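Local coordinates for epimerase domain-containing protein (Bacillus cereus HuA2-4, PDB 6ZLK) that interconverts UDP-glucuronic acid and UDP-galacturonic acid as an NAD-dependent 4-epimerase, at residues P202-G207 with N268-V273; T210-F215 with P277-A282; K195-D200 with K259-S264; I35-A40 with R185-F190. One frame throughout, in Å; residues are numbered along the deposited sequence.

Contact 1: P202-G207 with N268-V273; sequences PLTIFG and NFLKSV. With UGA (uridine-5'-diphosphate-glucuronic acid), chain F.
Ile205 and Phe269 pair near the middle of a two-stranded parallel sheet. The sheet joins 203-206 to 268-270, apart from the main Rossmann-like sheet, and lines the uridine end of the substrate pocket. The two strands run 29° apart. Backbone bonds alternate between them: Asn268 N to Leu203 O, Ile205 N to Asn268 O, Leu270 N to Ile205 O, and Gly207 N to Leu270 O.

Phe206 lies on the sheet face that meets the substrate, with Thr204. Its CB lies 3.7 Å from Val273 CG2 and also near UGA O2D, and CG touches the same methyl. With CG anti to the carbonyl carbon (chi1 -53°), the ring lies alongside Leu270, with one face turned to the uracil. Leu270 CD1 meets the ring at its edge, in plane, 3.6 Å from Phe206 CE1. Over the face, CD2 nears the uracil N1. Phe206 CE2 comes within 3.4 Å of UGA C5, and CZ reaches toward O4. The uracil is offset toward the ring's rim.

Arg192 NH2 bonds Thr204 OG1, which also lies 3.0 Å from UGA O4. On the face of Ile205 and Phe269, Ile205 CD1 packs 3.7 Å from Phe269 CE1. Gly207 O sits at the edge of that ring. The uracil is held by the backbone too: Phe206 N donates to UGA O2 over 2.9 Å, almost straight at 172°.

Contact 2: T210-F215 with P277-A282; sequences TQTRDF and PKQTWA. With UGA (uridine-5'-diphosphate-glucuronic acid), chain F.
Gln211 starts the contact by laying its CA 3.1 Å from Lys278 O. Its CG takes the position between backbone N and carbonyl carbon (chi1 59°), and the chain then bends away from Lys278 to the substrate ribose. There NE2 donates to UGA O2D, and weakly to O3D. The same nitrogen bonds Phe206 O.

Thr212 N donates to Lys278 O, and Thr280 N donates to Thr212 O. The Thr212 side chain runs beside that of Gln279. One water joins them, 2.6 Å from Thr212 OG1, and accepts from Gln279 NE2.

Residues 212-213 belong to a strand of the main mixed sheet of this Rossmann-like epimerase fold; 277-282 is a loop that runs beside them in roughly the same direction. Arg213 bends at chi2 (-68°) and reaches back to that loop. It grips Pro277 O end-on, with NH1 at 2.9 Å and NH2 at 3.0 Å. NH1 also bonds Thr212 O, from the face opposite to Thr280 N. UGA O3D lies over one face of the guanidinium, while Thr280 CG2 and Pro277 CG lie over the other. NE donates to the phosphate oxygen UGA O1B at 3.2 Å, and to O2B of the UDP-galacturonic acid form.

Asp214 is the centre of an inverse gamma turn. Its N donates to Thr280 OG1 over 3.1 Å. Its carboxylate is buried: OD1 accepts from Gly244 N, and OD2 takes Ala282 N at 2.8 Å on its anti lone pair.

Contact 3: K195-D200 with K259-S264; sequences KQMLED and KISGKS
Met197 and Asp200 meet Ser261 and Lys263 in a small surface contact, where the C-terminal ends of helices 189-198 and 250-261 come together. The contact is away from the ligand: the Met197 side chain is about 11 Å from the bound substrate at nearest atoms.

Met197 extends from its helix with CG anti to the backbone N (chi1 -174°), and this carries SD to 3.3 Å from Ser261 OG. On the way, Met197 CG packs 3.8 Å from Lys263 CB. The two side chains slide past each other in opposite directions. Lys263 bends at chi2 (-95°) and passes over the end of the first helix. Its CE lies 3.4 Å from Met197 O.

The first helix ends in a Schellman motif, with Asp200 at positive phi. Past the second, Gly262 has positive phi. Ser261 forms an ST turn, its OG accepting from Lys263 N at 2.9 Å. The same hydroxyl bonds Leu257 O, so the serine is tied into its own helix as well. Helix 299-313 also touches the contact, with Tyr307 against both Leu198 and Ser261.

At the outer end Lys263 NZ makes a salt bridge to Asp200 OD1 of 2.7 Å, on the syn lone pair. The lysine crosses the aspartate at about a right angle. A water donates to Asp200 OD2 at 2.6 Å and is only weakly bonded to Lys263 NZ. Both charged residues also touch a crystal neighbour.

Contact 4: I35-A40 with R185-F190; sequences IGPTPA and RPDMAF. With UGA (uridine-5'-diphosphate-glucuronic acid), chain F.
Thr38 and Arg185 bring the two backbones nearest, with CA atoms 6.0 Å apart. Segment 35-40 is an irregular loop. Segment 185-190 begins with a type I turn, in which Met188 N bonds Arg185 O. Met188 is then the N-cap of helix 189-198.

No direct hydrogen bond crosses between the segments. Thr38 OG1 sits against Arg185 CB and 3.5 Å from Pro186 CD, its side chain at about a right angle to both residues. Pro37 CG packs 3.7 Å from Asp187 OD1 and also near Arg185 NE. One water bridges the gap, at 3.0 Å from Thr38 OG1, and donates to Asp187 OD1.

The loop follows strand 27-31 of the Rossmann-like NAD-binding part, and Ile35 N bonds the NAD ribose atom O2B. The turn and helix start line the UDP-sugar site, so residues of the contact border both cofactor and substrate.

Arg185 bends at chi3 (-50°), which turns its guanidinium to Asp187. The salt bridge is side-on: NE to OD1, and NH2 to OD2 at 2.9 Å with a nearly straight 174°. This grip probably fixes the rotation of the guanidinium. Its outer nitrogens serve the ligands. NH2 donates to UGA O2' at 3.0 Å, NH1 to O3', and NH1 also makes a salt bridge to the NAD phosphate oxygen O1N. Met188 CG covers one guanidinium face. At the helix start, Ala189 N donates to the phosphate oxygen UGA O2A at 3.1 Å.

How the contacts relate
From the N terminus, contact 4 closes first, joining the loop after strand 27-31 to the start of helix 189-198. The other three follow in series with it. Segments 195-200, 202-207 and 210-215 come in turn, and their partners 259-264, 268-273 and 277-282 come in the same order. Contacts 3, 1 and 2 therefore all cross one another, and none nests. Helix 189-198 links contacts 4 and 3. Gln196 bonds Thr204 N and joins contact 3 to contact 1. Phe215 packs on Phe190 between contacts 2 and 4. Contacts 1, 2 and 4 all touch the substrate; contact 3 ties together helix ends farther out.

Contact 1: P202-G207 with N268-V273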
# COMPACT_ATOMS: atom_id res chain seq x y z
N PRO A 202 -21.94 26.67 -16.02
CA PRO A 202 -21.55 25.54 -16.86
C PRO A 202 -21.26 24.34 -15.97
O PRO A 202 -20.65 24.50 -14.93
CB PRO A 202 -20.28 26.05 -17.57
CG PRO A 202 -20.54 27.56 -17.65
CD PRO A 202 -21.10 27.86 -16.28
N LEU A 203 -21.65 23.17 -16.46
CA LEU A 203 -21.37 21.89 -15.77
C LEU A 203 -19.92 21.50 -16.10
O LEU A 203 -19.58 21.38 -17.30
CB LEU A 203 -22.37 20.84 -16.18
CG LEU A 203 -23.60 20.73 -15.28
CD1 LEU A 203 -24.35 22.03 -15.18
CD2 LEU A 203 -24.53 19.60 -15.74
N THR A 204 -19.11 21.24 -15.08
CA THR A 204 -17.70 20.86 -15.27
C THR A 204 -17.67 19.37 -15.54
O THR A 204 -17.90 18.62 -14.59
CB THR A 204 -16.82 21.26 -14.09
OG1 THR A 204 -17.33 20.68 -12.89
CG2 THR A 204 -16.68 22.76 -13.92
N ILE A 205 -17.28 18.95 -16.75
CA ILE A 205 -17.23 17.53 -17.10
C ILE A 205 -15.76 17.20 -17.33
O ILE A 205 -15.17 17.86 -18.18
CB ILE A 205 -18.08 17.25 -18.33
CG1 ILE A 205 -19.54 17.61 -18.05
CG2 ILE A 205 -17.91 15.79 -18.78
CD1 ILE A 205 -20.46 17.56 -19.27
N PHE A 206 -15.21 16.21 -16.65
CA PHE A 206 -13.80 15.81 -16.84
C PHE A 206 -13.77 14.79 -17.97
O PHE A 206 -14.53 13.80 -17.95
CB PHE A 206 -13.17 15.38 -15.50
CG PHE A 206 -13.31 16.40 -14.40
CD1 PHE A 206 -13.37 17.76 -14.69
CD2 PHE A 206 -13.40 16.01 -13.08
CE1 PHE A 206 -13.50 18.70 -13.68
CE2 PHE A 206 -13.50 16.95 -12.08
CZ PHE A 206 -13.55 18.29 -12.36
N GLY A 207 -13.03 15.11 -19.02
CA GLY A 207 -13.02 14.28 -20.22
C GLY A 207 -14.34 14.42 -20.94
O GLY A 207 -14.94 15.52 -20.86
N ASN A 268 -19.21 22.35 -19.76
CA ASN A 268 -17.81 22.77 -19.84
C ASN A 268 -16.95 21.51 -19.81
O ASN A 268 -16.77 20.97 -18.72
CB ASN A 268 -17.48 23.74 -18.72
CG ASN A 268 -16.06 24.24 -18.75
OD1 ASN A 268 -15.35 24.07 -19.74
ND2 ASN A 268 -15.62 24.83 -17.63
N PHE A 269 -16.49 21.03 -20.96
CA PHE A 269 -15.65 19.83 -21.03
C PHE A 269 -14.20 20.19 -20.73
O PHE A 269 -13.57 20.97 -21.48
CB PHE A 269 -15.80 19.21 -22.40
CG PHE A 269 -17.16 18.63 -22.68
CD1 PHE A 269 -17.52 17.40 -22.18
CD2 PHE A 269 -18.06 19.30 -23.49
CE1 PHE A 269 -18.73 16.82 -22.49
CE2 PHE A 269 -19.29 18.73 -23.76
CZ PHE A 269 -19.62 17.50 -23.28
N LEU A 270 -13.69 19.68 -19.63
CA LEU A 270 -12.31 19.96 -19.19
C LEU A 270 -11.45 18.76 -19.49
O LEU A 270 -11.98 17.69 -19.78
CB LEU A 270 -12.31 20.28 -17.71
CG LEU A 270 -13.21 21.46 -17.35
CD1 LEU A 270 -13.38 21.53 -15.86
CD2 LEU A 270 -12.65 22.75 -17.93
N LYS A 271 -10.16 18.97 -19.44
CA LYS A 271 -9.17 17.90 -19.67
C LYS A 271 -9.44 16.79 -18.65
O LYS A 271 -9.71 17.04 -17.45
CB LYS A 271 -7.78 18.52 -19.62
CG LYS A 271 -6.61 17.58 -19.89
CD LYS A 271 -6.55 17.07 -21.31
CE LYS A 271 -5.48 16.00 -21.48
NZ LYS A 271 -5.89 14.70 -20.88
N SER A 272 -9.40 15.55 -19.11
CA SER A 272 -9.54 14.41 -18.19
C SER A 272 -8.40 14.52 -17.16
O SER A 272 -7.34 15.10 -17.48
CB SER A 272 -9.57 13.11 -18.93
OG SER A 272 -8.35 12.96 -19.61
N VAL A 273 -8.67 14.04 -15.97
CA VAL A 273 -7.81 14.12 -14.76
C VAL A 273 -7.06 12.79 -14.69
O VAL A 273 -7.66 11.74 -14.96
CB VAL A 273 -8.68 14.36 -13.51
CG1 VAL A 273 -7.86 14.92 -12.38
CG2 VAL A 273 -9.84 15.29 -13.79
C1' UGA F . -15.85 8.35 -5.46
C2' UGA F . -15.37 8.94 -4.14
O2' UGA F . -14.98 10.29 -4.39
C3' UGA F . -14.21 8.19 -3.55
O3' UGA F . -14.02 8.67 -2.22
C4' UGA F . -14.44 6.69 -3.54
O4' UGA F . -13.23 6.04 -3.13
C5' UGA F . -14.86 6.21 -4.93
O5' UGA F . -16.01 6.95 -5.36
C6' UGA F . -15.20 4.71 -5.08
O'P UGA F . -14.56 3.88 -4.48
O'Q UGA F . -16.06 4.38 -5.84
PB UGA F . -15.38 8.84 -7.99
O1B UGA F . -15.89 7.60 -8.58
O2B UGA F . -14.24 9.58 -8.61
O3B UGA F . -14.93 8.74 -6.45
O3A UGA F . -16.64 9.80 -7.81
PA UGA F . -17.08 11.26 -8.30
O1A UGA F . -16.19 12.23 -7.66
O2A UGA F . -18.54 11.33 -8.09
O5D UGA F . -16.75 11.21 -9.87
C5D UGA F . -17.41 10.35 -10.78
C4D UGA F . -17.04 10.78 -12.17
O4D UGA F . -17.43 12.16 -12.39
C3D UGA F . -15.55 10.70 -12.50
O3D UGA F . -15.49 9.97 -13.73
C2D UGA F . -15.10 12.15 -12.65
O2D UGA F . -14.27 12.31 -13.78
C1D UGA F . -16.39 12.88 -13.02
N1 UGA F . -16.46 14.27 -12.57
C6 UGA F . -16.29 14.62 -11.26
C2 UGA F . -16.87 15.20 -13.53
O2 UGA F . -17.02 14.93 -14.71
N3 UGA F . -17.08 16.45 -13.04
C4 UGA F . -16.92 16.87 -11.74
O4 UGA F . -17.11 18.06 -11.48
C5 UGA F . -16.47 15.86 -10.81

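Contact 2: T210-F215 with P277-A282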
# COMPACT_ATOMS: atom_id res chain seq x y z
N THR A 210 -18.35 10.34 -20.99
CA THR A 210 -18.84 8.98 -21.31
C THR A 210 -18.33 7.95 -20.28
O THR A 210 -18.80 6.81 -20.37
CB THR A 210 -18.44 8.53 -22.72
OG1 THR A 210 -17.02 8.39 -22.75
CG2 THR A 210 -18.94 9.51 -23.76
N GLN A 211 -17.46 8.37 -19.37
CA GLN A 211 -16.99 7.52 -18.25
C GLN A 211 -18.23 7.06 -17.46
O GLN A 211 -19.21 7.80 -17.38
CB GLN A 211 -15.99 8.17 -17.32
CG GLN A 211 -16.49 9.45 -16.67
CD GLN A 211 -16.13 10.73 -17.38
OE1 GLN A 211 -16.24 10.85 -18.61
NE2 GLN A 211 -15.66 11.69 -16.59
N THR A 212 -18.19 5.83 -16.96
CA THR A 212 -19.35 5.24 -16.25
C THR A 212 -18.89 4.86 -14.86
O THR A 212 -17.70 4.57 -14.61
CB THR A 212 -19.97 4.05 -16.97
OG1 THR A 212 -19.01 2.99 -17.07
CG2 THR A 212 -20.43 4.41 -18.36
N ARG A 213 -19.85 4.85 -13.97
CA ARG A 213 -19.63 4.37 -12.61
C ARG A 213 -20.82 3.52 -12.18
O ARG A 213 -21.97 3.73 -12.64
CB ARG A 213 -19.53 5.52 -11.59
CG ARG A 213 -18.36 6.46 -11.77
CD ARG A 213 -17.05 5.75 -11.48
NE ARG A 213 -15.86 6.62 -11.59
CZ ARG A 213 -15.05 6.68 -12.66
NH1 ARG A 213 -15.31 6.01 -13.76
NH2 ARG A 213 -13.92 7.40 -12.59
N ASP A 214 -20.51 2.64 -11.27
CA ASP A 214 -21.52 1.84 -10.54
C ASP A 214 -21.97 2.66 -9.33
O ASP A 214 -21.62 2.35 -8.20
CB ASP A 214 -20.88 0.55 -10.07
CG ASP A 214 -21.94 -0.43 -9.67
OD1 ASP A 214 -23.10 0.01 -9.44
OD2 ASP A 214 -21.61 -1.65 -9.70
N PHE A 215 -22.77 3.66 -9.59
CA PHE A 215 -23.17 4.60 -8.54
C PHE A 215 -24.05 3.88 -7.53
O PHE A 215 -25.00 3.17 -7.90
CB PHE A 215 -23.99 5.69 -9.20
CG PHE A 215 -23.18 6.59 -10.10
CD1 PHE A 215 -22.19 7.41 -9.59
CD2 PHE A 215 -23.41 6.57 -11.47
CE1 PHE A 215 -21.46 8.26 -10.42
CE2 PHE A 215 -22.68 7.41 -12.31
CZ PHE A 215 -21.72 8.26 -11.78
N PRO A 277 -10.35 5.80 -13.59
CA PRO A 277 -10.72 4.82 -14.59
C PRO A 277 -11.88 5.31 -15.47
O PRO A 277 -12.69 6.14 -15.05
CB PRO A 277 -11.21 3.63 -13.73
CG PRO A 277 -11.77 4.28 -12.50
CD PRO A 277 -10.83 5.44 -12.22
N LYS A 278 -11.97 4.75 -16.67
CA LYS A 278 -13.06 5.05 -17.63
C LYS A 278 -14.36 4.42 -17.16
O LYS A 278 -15.43 4.90 -17.50
CB LYS A 278 -12.71 4.53 -19.03
CG LYS A 278 -11.64 5.36 -19.73
CD LYS A 278 -11.23 4.79 -21.08
CE LYS A 278 -12.32 4.86 -22.13
NZ LYS A 278 -12.12 3.86 -23.22
N GLN A 279 -14.27 3.33 -16.42
CA GLN A 279 -15.46 2.56 -16.02
C GLN A 279 -15.22 1.95 -14.64
O GLN A 279 -14.11 1.42 -14.38
CB GLN A 279 -15.66 1.42 -17.03
CG GLN A 279 -16.67 0.38 -16.61
CD GLN A 279 -16.82 -0.67 -17.68
OE1 GLN A 279 -16.34 -1.80 -17.55
NE2 GLN A 279 -17.39 -0.26 -18.81
N THR A 280 -16.26 1.91 -13.80
CA THR A 280 -16.35 1.02 -12.63
C THR A 280 -17.66 0.25 -12.79
O THR A 280 -18.68 0.81 -13.21
CB THR A 280 -16.20 1.73 -11.29
OG1 THR A 280 -17.38 2.47 -10.98
CG2 THR A 280 -14.98 2.61 -11.19
N TRP A 281 -17.62 -1.01 -12.42
CA TRP A 281 -18.78 -1.92 -12.53
C TRP A 281 -18.54 -3.05 -11.53
O TRP A 281 -17.55 -3.73 -11.72
CB TRP A 281 -18.89 -2.38 -13.98
CG TRP A 281 -20.08 -3.25 -14.26
CD1 TRP A 281 -21.12 -3.56 -13.44
CD2 TRP A 281 -20.29 -3.98 -15.48
NE1 TRP A 281 -21.97 -4.43 -14.08
CE2 TRP A 281 -21.48 -4.70 -15.33
CE3 TRP A 281 -19.57 -4.08 -16.68
CZ2 TRP A 281 -21.99 -5.51 -16.35
CZ3 TRP A 281 -20.06 -4.89 -17.68
CH2 TRP A 281 -21.24 -5.61 -17.50
N ALA A 282 -19.29 -3.09 -10.44
CA ALA A 282 -19.11 -4.12 -9.40
C ALA A 282 -19.84 -5.40 -9.81
O ALA A 282 -21.00 -5.35 -10.22
CB ALA A 282 -19.62 -3.65 -8.08
C1' UGA F . -15.85 8.35 -5.46
C2' UGA F . -15.37 8.94 -4.14
O2' UGA F . -14.98 10.29 -4.39
C3' UGA F . -14.21 8.19 -3.55
O3' UGA F . -14.02 8.67 -2.22
C4' UGA F . -14.44 6.69 -3.54
O4' UGA F . -13.23 6.04 -3.13
C5' UGA F . -14.86 6.21 -4.93
O5' UGA F . -16.01 6.95 -5.36
C6' UGA F . -15.20 4.71 -5.08
O'P UGA F . -14.56 3.88 -4.48
O'Q UGA F . -16.06 4.38 -5.84
PB UGA F . -15.38 8.84 -7.99
O1B UGA F . -15.89 7.60 -8.58
O2B UGA F . -14.24 9.58 -8.61
O3B UGA F . -14.93 8.74 -6.45
O3A UGA F . -16.64 9.80 -7.81
PA UGA F . -17.08 11.26 -8.30
O1A UGA F . -16.19 12.23 -7.66
O2A UGA F . -18.54 11.33 -8.09
O5D UGA F . -16.75 11.21 -9.87
C5D UGA F . -17.41 10.35 -10.78
C4D UGA F . -17.04 10.78 -12.17
O4D UGA F . -17.43 12.16 -12.39
C3D UGA F . -15.55 10.70 -12.50
O3D UGA F . -15.49 9.97 -13.73
C2D UGA F . -15.10 12.15 -12.65
O2D UGA F . -14.27 12.31 -13.78
C1D UGA F . -16.39 12.88 -13.02
N1 UGA F . -16.46 14.27 -12.57
C6 UGA F . -16.29 14.62 -11.26
C2 UGA F . -16.87 15.20 -13.53
O2 UGA F . -17.02 14.93 -14.71
N3 UGA F . -17.08 16.45 -13.04
C4 UGA F . -16.92 16.87 -11.74
O4 UGA F . -17.11 18.06 -11.48
C5 UGA F . -16.47 15.86 -10.81
O HOH W 1 -18.27 2.07 -19.40

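Contact 3: K195-D200 with K259-S264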
# COMPACT_ATOMS: atom_id res chain seq x y z
N LYS A 195 -25.20 21.50 -8.10
CA LYS A 195 -24.95 22.86 -7.60
C LYS A 195 -24.77 23.75 -8.83
O LYS A 195 -25.42 24.84 -8.89
CB LYS A 195 -23.73 22.91 -6.67
CG LYS A 195 -23.44 24.28 -6.06
CD LYS A 195 -22.21 24.29 -5.21
CE LYS A 195 -22.09 25.54 -4.38
NZ LYS A 195 -21.86 26.69 -5.27
N GLN A 196 -23.94 23.35 -9.80
CA GLN A 196 -23.72 24.14 -11.03
C GLN A 196 -25.06 24.28 -11.74
O GLN A 196 -25.33 25.41 -12.21
CB GLN A 196 -22.63 23.50 -11.89
CG GLN A 196 -21.26 23.56 -11.26
CD GLN A 196 -20.32 22.50 -11.80
OE1 GLN A 196 -20.71 21.66 -12.63
NE2 GLN A 196 -19.10 22.51 -11.29
N MET A 197 -25.83 23.21 -11.91
CA MET A 197 -27.11 23.27 -12.64
C MET A 197 -28.06 24.25 -11.95
O MET A 197 -28.68 25.08 -12.68
CB MET A 197 -27.76 21.90 -12.72
CG MET A 197 -28.99 21.86 -13.59
SD MET A 197 -29.49 20.17 -13.95
CE MET A 197 -28.04 19.48 -14.75
N LEU A 198 -28.11 24.26 -10.61
CA LEU A 198 -29.06 25.12 -9.86
C LEU A 198 -28.65 26.58 -10.01
O LEU A 198 -29.55 27.46 -10.00
CB LEU A 198 -29.07 24.71 -8.39
CG LEU A 198 -29.88 23.47 -8.12
CD1 LEU A 198 -29.52 22.92 -6.75
CD2 LEU A 198 -31.36 23.76 -8.24
N GLU A 199 -27.37 26.83 -10.17
CA GLU A 199 -26.76 28.18 -10.24
C GLU A 199 -26.71 28.67 -11.69
O GLU A 199 -26.20 29.79 -11.91
CB GLU A 199 -25.41 28.15 -9.55
CG GLU A 199 -25.53 28.03 -8.05
CD GLU A 199 -24.21 27.85 -7.32
OE1 GLU A 199 -23.16 27.79 -8.00
OE2 GLU A 199 -24.23 27.76 -6.07
N ASP A 200 -27.15 27.87 -12.66
CA ASP A 200 -27.10 28.25 -14.09
C ASP A 200 -25.64 28.49 -14.47
O ASP A 200 -25.38 29.41 -15.23
CB ASP A 200 -27.98 29.49 -14.32
CG ASP A 200 -29.35 29.32 -13.70
OD1 ASP A 200 -29.97 28.26 -13.98
OD2 ASP A 200 -29.78 30.24 -12.91
N LYS A 259 -33.96 16.40 -16.72
CA LYS A 259 -35.40 16.03 -16.67
C LYS A 259 -35.96 16.38 -15.28
O LYS A 259 -37.08 16.94 -15.21
CB LYS A 259 -35.65 14.59 -17.12
CG LYS A 259 -35.10 13.50 -16.21
CD LYS A 259 -35.46 12.05 -16.59
CE LYS A 259 -34.90 11.00 -15.63
NZ LYS A 259 -34.64 11.57 -14.27
N ILE A 260 -35.18 16.18 -14.21
CA ILE A 260 -35.62 16.48 -12.82
C ILE A 260 -35.76 17.98 -12.60
O ILE A 260 -36.79 18.41 -12.02
CB ILE A 260 -34.65 15.86 -11.80
CG1 ILE A 260 -34.77 14.35 -11.81
CG2 ILE A 260 -34.88 16.44 -10.41
CD1 ILE A 260 -33.61 13.59 -11.12
N SER A 261 -34.80 18.76 -13.08
CA SER A 261 -34.70 20.21 -12.79
C SER A 261 -35.56 21.04 -13.75
O SER A 261 -35.94 22.16 -13.34
CB SER A 261 -33.28 20.66 -12.83
OG SER A 261 -32.78 20.59 -14.14
N GLY A 262 -35.81 20.56 -14.95
CA GLY A 262 -36.35 21.37 -16.06
C GLY A 262 -35.33 22.38 -16.59
O GLY A 262 -35.73 23.30 -17.37
N LYS A 263 -34.06 22.26 -16.20
CA LYS A 263 -32.96 23.13 -16.70
C LYS A 263 -32.39 22.54 -18.00
O LYS A 263 -32.41 21.31 -18.20
CB LYS A 263 -31.84 23.28 -15.67
CG LYS A 263 -32.22 23.98 -14.37
CD LYS A 263 -31.92 25.45 -14.37
CE LYS A 263 -31.97 26.01 -12.97
NZ LYS A 263 -32.33 27.44 -13.00
N SER A 264 -31.82 23.41 -18.82
CA SER A 264 -31.01 23.03 -20.01
C SER A 264 -29.58 23.44 -19.67
O SER A 264 -29.32 24.63 -19.72
CB SER A 264 -31.53 23.71 -21.27
O HOH W 2 -32.13 30.51 -11.95

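Contact 4: I35-A40 with R185-F190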
# COMPACT_ATOMS: atom_id res chain seq x y z
N ILE A 35 -11.46 16.70 9.15
CA ILE A 35 -10.47 17.00 8.10
C ILE A 35 -10.98 16.45 6.75
O ILE A 35 -12.14 16.04 6.63
CB ILE A 35 -9.08 16.46 8.48
CG1 ILE A 35 -9.08 14.92 8.58
CG2 ILE A 35 -8.67 17.13 9.78
CD1 ILE A 35 -7.71 14.29 8.61
N GLY A 36 -10.13 16.52 5.74
CA GLY A 36 -10.44 16.12 4.39
C GLY A 36 -11.21 17.20 3.62
O GLY A 36 -11.25 18.37 3.96
N PRO A 37 -11.84 16.82 2.51
CA PRO A 37 -12.33 17.83 1.57
C PRO A 37 -13.59 18.58 1.98
O PRO A 37 -13.81 19.66 1.46
CB PRO A 37 -12.51 17.01 0.28
CG PRO A 37 -12.80 15.58 0.78
CD PRO A 37 -11.91 15.44 1.98
N THR A 38 -14.40 18.02 2.85
CA THR A 38 -15.67 18.66 3.26
C THR A 38 -15.37 19.60 4.41
O THR A 38 -14.83 19.19 5.41
CB THR A 38 -16.73 17.65 3.69
OG1 THR A 38 -16.78 16.76 2.57
CG2 THR A 38 -18.03 18.35 4.00
N PRO A 39 -15.70 20.90 4.29
CA PRO A 39 -15.49 21.79 5.42
C PRO A 39 -16.35 21.37 6.61
O PRO A 39 -17.46 20.84 6.45
CB PRO A 39 -15.87 23.17 4.87
CG PRO A 39 -16.69 22.91 3.64
CD PRO A 39 -16.30 21.55 3.12
N ALA A 40 -15.87 21.69 7.82
CA ALA A 40 -16.47 21.26 9.11
C ALA A 40 -17.86 21.84 9.25
O ALA A 40 -18.73 21.24 9.93
CB ALA A 40 -15.64 21.70 10.26
N ARG A 185 -20.44 14.38 -0.36
CA ARG A 185 -19.35 15.37 -0.17
C ARG A 185 -19.41 16.40 -1.31
O ARG A 185 -19.61 16.05 -2.47
CB ARG A 185 -17.97 14.70 -0.15
CG ARG A 185 -17.80 13.49 0.76
CD ARG A 185 -16.32 13.26 0.92
NE ARG A 185 -15.58 13.21 -0.33
CZ ARG A 185 -15.34 12.12 -1.09
NH1 ARG A 185 -15.70 10.91 -0.71
NH2 ARG A 185 -14.63 12.25 -2.20
N PRO A 186 -19.09 17.69 -1.05
CA PRO A 186 -19.08 18.71 -2.09
C PRO A 186 -18.03 18.57 -3.21
O PRO A 186 -18.15 19.28 -4.22
CB PRO A 186 -18.86 20.04 -1.37
CG PRO A 186 -18.72 19.71 0.06
CD PRO A 186 -18.99 18.25 0.31
N ASP A 187 -17.04 17.69 -3.04
CA ASP A 187 -16.00 17.47 -4.08
C ASP A 187 -16.50 16.43 -5.08
O ASP A 187 -15.85 16.24 -6.07
CB ASP A 187 -14.64 17.10 -3.49
CG ASP A 187 -14.62 15.81 -2.67
OD1 ASP A 187 -15.44 15.68 -1.79
OD2 ASP A 187 -13.77 14.94 -2.95
N MET A 188 -17.59 15.72 -4.77
CA MET A 188 -18.03 14.62 -5.68
C MET A 188 -18.85 15.14 -6.83
O MET A 188 -19.35 16.26 -6.83
CB MET A 188 -18.78 13.58 -4.85
CG MET A 188 -17.83 12.87 -3.91
SD MET A 188 -18.60 11.39 -3.17
CE MET A 188 -18.53 10.20 -4.48
N ALA A 189 -18.94 14.36 -7.89
CA ALA A 189 -19.51 14.81 -9.16
C ALA A 189 -20.94 15.28 -8.96
O ALA A 189 -21.31 16.36 -9.49
CB ALA A 189 -19.48 13.71 -10.18
N PHE A 190 -21.80 14.48 -8.38
CA PHE A 190 -23.24 14.82 -8.42
C PHE A 190 -23.47 16.11 -7.65
O PHE A 190 -24.30 16.92 -8.09
CB PHE A 190 -24.12 13.70 -7.88
CG PHE A 190 -24.15 12.45 -8.74
CD1 PHE A 190 -23.39 12.33 -9.89
CD2 PHE A 190 -24.94 11.39 -8.34
CE1 PHE A 190 -23.40 11.16 -10.62
CE2 PHE A 190 -24.97 10.22 -9.08
CZ PHE A 190 -24.23 10.13 -10.25
C1' UGA F . -15.85 8.35 -5.46
C2' UGA F . -15.37 8.94 -4.14
O2' UGA F . -14.98 10.29 -4.39
C3' UGA F . -14.21 8.19 -3.55
O3' UGA F . -14.02 8.67 -2.22
C4' UGA F . -14.44 6.69 -3.54
O4' UGA F . -13.23 6.04 -3.13
C5' UGA F . -14.86 6.21 -4.93
O5' UGA F . -16.01 6.95 -5.36
C6' UGA F . -15.20 4.71 -5.08
O'P UGA F . -14.56 3.88 -4.48
O'Q UGA F . -16.06 4.38 -5.84
PB UGA F . -15.38 8.84 -7.99
O1B UGA F . -15.89 7.60 -8.58
O2B UGA F . -14.24 9.58 -8.61
O3B UGA F . -14.93 8.74 -6.45
O3A UGA F . -16.64 9.80 -7.81
PA UGA F . -17.08 11.26 -8.30
O1A UGA F . -16.19 12.23 -7.66
O2A UGA F . -18.54 11.33 -8.09
O5D UGA F . -16.75 11.21 -9.87
C5D UGA F . -17.41 10.35 -10.78
C4D UGA F . -17.04 10.78 -12.17
O4D UGA F . -17.43 12.16 -12.39
C3D UGA F . -15.55 10.70 -12.50
O3D UGA F . -15.49 9.97 -13.73
C2D UGA F . -15.10 12.15 -12.65
O2D UGA F . -14.27 12.31 -13.78
C1D UGA F . -16.39 12.88 -13.02
N1 UGA F . -16.46 14.27 -12.57
C6 UGA F . -16.29 14.62 -11.26
C2 UGA F . -16.87 15.20 -13.53
O2 UGA F . -17.02 14.93 -14.71
N3 UGA F . -17.08 16.45 -13.04
C4 UGA F . -16.92 16.87 -11.74
O4 UGA F . -17.11 18.06 -11.48
C5 UGA F . -16.47 15.86 -10.81
O HOH W 3 -15.79 17.66 -0.11